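Local coordinates for protein uroporphyrinogen III cosynthase (HemD) (Helicobacter pylori, PDB 3P9Z) that probably catalyses the cyclisation of the linear tetrapyrrole hydroxymethylbilane to uroporphyrinogen III, with release of water, on the pathway to haem, at residues H148-L151 and S152-N155; K174-L177 and H178-F182. All blocks are in the same frame, centred on the assembly; numbering follows the deposited sequence.

Interaction 1 starts helix 151-157; interaction 2, later in the chain, ends helix 170-179. Their centres lie about 13 Å apart, and the two meet directly. The hydroxyl of Tyr179 is hydrogen-bonded to Lys147 O and probably also to the backbone of the loop ahead of helix 151-157, Tyr179 OH to Leu149 N at 3.0 Å. Beside it, Gln154 NE2 packs 3.6 Å from Tyr179 CE1, and Gln154 O lies 3.5 Å from Phe180 CE1. The last turn of helix 170-179 therefore backs the loop that leads from strand 135-146 into helix 151-157.

Interaction 1 (H148-L151 and S152-N155); sequences HLTL and SEQN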
# COMPACT_ATOMS: atom_id res chain seq x y z
N HIS A 148 3.52 -5.48 -16.79
CA HIS A 148 3.37 -6.14 -18.08
C HIS A 148 4.56 -7.07 -18.18
O HIS A 148 5.66 -6.62 -18.50
CB HIS A 148 3.45 -5.11 -19.22
CG HIS A 148 2.21 -4.30 -19.40
ND1 HIS A 148 1.30 -4.06 -18.39
CD2 HIS A 148 1.73 -3.64 -20.49
CE1 HIS A 148 0.32 -3.31 -18.84
NE2 HIS A 148 0.55 -3.04 -20.11
N LEU A 149 4.37 -8.35 -17.87
CA LEU A 149 5.47 -9.31 -17.88
C LEU A 149 5.55 -10.10 -19.17
O LEU A 149 4.53 -10.58 -19.70
CB LEU A 149 5.39 -10.29 -16.70
CG LEU A 149 5.25 -9.71 -15.29
CD1 LEU A 149 4.69 -10.77 -14.37
CD2 LEU A 149 6.59 -9.16 -14.78
N THR A 150 6.78 -10.25 -19.68
CA THR A 150 7.03 -11.06 -20.86
C THR A 150 6.83 -12.54 -20.52
O THR A 150 6.77 -12.91 -19.35
CB THR A 150 8.48 -10.89 -21.35
OG1 THR A 150 9.35 -11.48 -20.37
CG2 THR A 150 8.84 -9.40 -21.57
N LEU A 151 6.71 -13.37 -21.56
CA LEU A 151 6.56 -14.80 -21.36
C LEU A 151 7.69 -15.36 -20.51
O LEU A 151 7.47 -16.12 -19.57
CB LEU A 151 6.55 -15.55 -22.68
CG LEU A 151 5.27 -16.26 -23.10
CD1 LEU A 151 5.65 -17.37 -24.07
CD2 LEU A 151 4.50 -16.85 -21.88
N SER A 152 8.90 -14.96 -20.88
CA SER A 152 10.11 -15.39 -20.20
C SER A 152 10.10 -15.01 -18.72
O SER A 152 10.43 -15.83 -17.87
CB SER A 152 11.35 -14.84 -20.91
OG SER A 152 12.50 -15.11 -20.13
N GLU A 153 9.71 -13.77 -18.43
CA GLU A 153 9.56 -13.29 -17.04
C GLU A 153 8.54 -14.13 -16.26
O GLU A 153 8.79 -14.51 -15.12
CB GLU A 153 9.22 -11.79 -17.01
CG GLU A 153 10.39 -10.87 -17.38
CD GLU A 153 10.00 -9.39 -17.58
OE1 GLU A 153 8.79 -9.07 -17.72
OE2 GLU A 153 10.91 -8.53 -17.60
N GLN A 154 7.43 -14.48 -16.91
CA GLN A 154 6.39 -15.30 -16.28
C GLN A 154 6.87 -16.69 -15.89
O GLN A 154 6.61 -17.14 -14.77
CB GLN A 154 5.15 -15.40 -17.18
CG GLN A 154 4.36 -14.11 -17.28
CD GLN A 154 3.31 -14.15 -18.36
OE1 GLN A 154 2.54 -15.11 -18.46
NE2 GLN A 154 3.26 -13.10 -19.18
N ASN A 155 7.57 -17.36 -16.80
CA ASN A 155 8.09 -18.71 -16.55
C ASN A 155 9.08 -18.74 -15.39
O ASN A 155 9.06 -19.67 -14.59
CB ASN A 155 8.70 -19.31 -17.82
CG ASN A 155 7.71 -19.37 -18.97
OD1 ASN A 155 6.51 -19.58 -18.76
ND2 ASN A 155 8.19 -19.17 -20.20
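Thr150 and Glu153 hold each other through reciprocal bonds between side chain and backbone. Thr150 OG1 sits between its own backbone N and carbonyl carbon (chi1 68°), a rotation that aims the hydroxyl oxygen at the first turn of the helix, where it accepts from Glu153 N at 3.0 Å in a nearly straight bond (164°). In return, Glu153 CG is anti to the carbonyl carbon, and the chain, extended from there, carries the carboxylate back to the loop, Glu153 OE1 accepting a hydrogen bond from Thr150 N at 3.0 Å. That N-H comes from above the carboxylate plane, 39° out of it. The two side chains cross obliquely, Glu153 CG lying 3.2 Å from Thr150 OG1. This is a capping box with Thr150 as N-cap of helix 151-157, each of the two side chains satisfying a backbone N-H at the helix start. Leu149, just ahead of the cap, crosses the Glu153 side chain at about a right angle, and Leu149 CD2 reaches to 3.7 Å from Glu153 OE1. Gln154 follows a separate course: its extended chain carries Gln154 CG to 4.0 Å from Leu149 CB, and Gln154 NE2 then donates to Leu149 O at 2.9 Å. The acceptor lies in the plane of the Gln154 amide, whereas the donor stands above the Leu149 carbonyl plane. Backbone bonds from Gln154 N to Thr150 O and from Asn155 N to Leu151 O begin the regular helical pattern.

Interaction 2 (K174-L177 and H178-F182); sequences KAFL and HYFEF
Phe176 and Phe180 form the apolar centre, their side chains crossing at about a right angle. CG anti to the backbone N (chi1 -177°) directs the Phe176 ring so that Phe180 CB meets one face of it, 4.0 Å from the Phe176 centroid, as a CH-pi contact. The two rings are inclined at 46°, an oblique pairing in which Phe176 CD2 meets Phe180 CD2 at 3.7 Å. Phe182 comes in beyond, Phe182 CD2 reaching Phe176 CE1 at 4.0 Å, while Leu177 CD2 touches Phe182 CB at 3.9 Å. Phe176 and Leu177 lie in the last turn of helix 170-179, the helix of a beta-alpha-beta unit between strands 164-167 and 187-190; Phe180 and Phe182 follow in the loop and fold back against them. Phe176 faces the sheet, meeting Phe167 edge-to-face and touching Leu165, Leu21 and Leu23; Tyr186 meets Phe182 edge-to-face. Phe176 O accepts twice as the helix runs out: Phe180 N keeps the four-residue spacing, at 2.8 Å and nearly in line with the carbonyl, while Tyr179 N, only three residues on, comes at 3.0 Å from above the carbonyl plane. The 3.3 Å bond from Tyr179 N to Ala175 O is weak, and Phe180 is the first residue to leave helical geometry. His178 CD2 lies over the centre of one face of the Tyr179 ring, whose hydroxyl is hydrogen-bonded to Lys147 O. Where the chain leaves the helix, a water donates to both Leu177 O (2.7 Å) and Phe180 O, bridging the two carbonyls.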
# COMPACT_ATOMS: atom_id res chain seq x y z
N LYS A 174 -4.79 -10.36 -6.77
CA LYS A 174 -5.35 -10.05 -8.08
C LYS A 174 -4.31 -10.25 -9.20
O LYS A 174 -4.59 -10.91 -10.20
CB LYS A 174 -5.91 -8.62 -8.08
CG LYS A 174 -6.72 -8.27 -9.32
CD LYS A 174 -7.51 -6.97 -9.10
CE LYS A 174 -8.28 -6.58 -10.36
NZ LYS A 174 -7.39 -5.94 -11.40
N ALA A 175 -3.12 -9.68 -9.02
CA ALA A 175 -2.07 -9.76 -10.02
C ALA A 175 -1.60 -11.21 -10.19
O ALA A 175 -1.34 -11.67 -11.31
CB ALA A 175 -0.90 -8.88 -9.63
N PHE A 176 -1.50 -11.94 -9.08
CA PHE A 176 -1.10 -13.33 -9.18
C PHE A 176 -2.08 -14.10 -10.06
O PHE A 176 -1.66 -14.80 -10.99
CB PHE A 176 -1.00 -13.98 -7.80
CG PHE A 176 -0.52 -15.39 -7.84
CD1 PHE A 176 -1.43 -16.45 -7.93
CD2 PHE A 176 0.84 -15.67 -7.81
CE1 PHE A 176 -1.00 -17.78 -7.97
CE2 PHE A 176 1.28 -17.01 -7.86
CZ PHE A 176 0.35 -18.06 -7.93
N LEU A 177 -3.37 -13.95 -9.77
CA LEU A 177 -4.40 -14.70 -10.48
C LEU A 177 -4.52 -14.27 -11.93
O LEU A 177 -4.88 -15.06 -12.77
CB LEU A 177 -5.75 -14.61 -9.77
CG LEU A 177 -5.79 -15.32 -8.41
CD1 LEU A 177 -7.13 -15.08 -7.71
CD2 LEU A 177 -5.51 -16.83 -8.56
N HIS A 178 -4.18 -13.02 -12.22
CA HIS A 178 -4.08 -12.58 -13.62
C HIS A 178 -3.10 -13.46 -14.40
O HIS A 178 -3.38 -13.83 -15.53
CB HIS A 178 -3.67 -11.11 -13.73
CG HIS A 178 -3.64 -10.61 -15.14
ND1 HIS A 178 -4.68 -9.91 -15.72
CD2 HIS A 178 -2.71 -10.76 -16.11
CE1 HIS A 178 -4.37 -9.63 -16.97
NE2 HIS A 178 -3.19 -10.14 -17.24
N TYR A 179 -1.97 -13.80 -13.80
CA TYR A 179 -0.91 -14.47 -14.55
C TYR A 179 -0.81 -15.98 -14.38
O TYR A 179 -0.34 -16.67 -15.28
CB TYR A 179 0.45 -13.85 -14.21
CG TYR A 179 0.73 -12.54 -14.91
CD1 TYR A 179 0.90 -12.49 -16.30
CD2 TYR A 179 0.88 -11.35 -14.19
CE1 TYR A 179 1.16 -11.29 -16.95
CE2 TYR A 179 1.17 -10.13 -14.84
CZ TYR A 179 1.31 -10.11 -16.21
OH TYR A 179 1.58 -8.92 -16.87
N PHE A 180 -1.21 -16.49 -13.22
CA PHE A 180 -0.92 -17.86 -12.85
C PHE A 180 -2.14 -18.60 -12.37
O PHE A 180 -2.96 -18.06 -11.61
CB PHE A 180 0.14 -17.89 -11.74
CG PHE A 180 1.42 -17.15 -12.09
CD1 PHE A 180 2.28 -17.64 -13.07
CD2 PHE A 180 1.76 -15.97 -11.42
CE1 PHE A 180 3.45 -16.97 -13.39
CE2 PHE A 180 2.92 -15.31 -11.73
CZ PHE A 180 3.77 -15.81 -12.71
N GLU A 181 -2.26 -19.85 -12.79
CA GLU A 181 -3.26 -20.76 -12.25
C GLU A 181 -2.96 -20.98 -10.77
O GLU A 181 -1.81 -21.13 -10.36
CB GLU A 181 -3.20 -22.10 -13.02
CG GLU A 181 -4.22 -23.17 -12.63
CD GLU A 181 -3.99 -24.54 -13.33
OE1 GLU A 181 -2.94 -24.74 -13.99
OE2 GLU A 181 -4.86 -25.43 -13.19
N PHE A 182 -4.00 -20.94 -9.95
CA PHE A 182 -3.86 -21.33 -8.58
C PHE A 182 -4.10 -22.83 -8.51
O PHE A 182 -5.25 -23.31 -8.56
CB PHE A 182 -4.80 -20.57 -7.63
CG PHE A 182 -4.40 -20.72 -6.19
CD1 PHE A 182 -4.81 -21.83 -5.45
CD2 PHE A 182 -3.58 -19.77 -5.58
CE1 PHE A 182 -4.44 -21.99 -4.13
CE2 PHE A 182 -3.19 -19.93 -4.26
CZ PHE A 182 -3.62 -21.04 -3.53
O HOH W 1 -5.51 -17.65 -12.18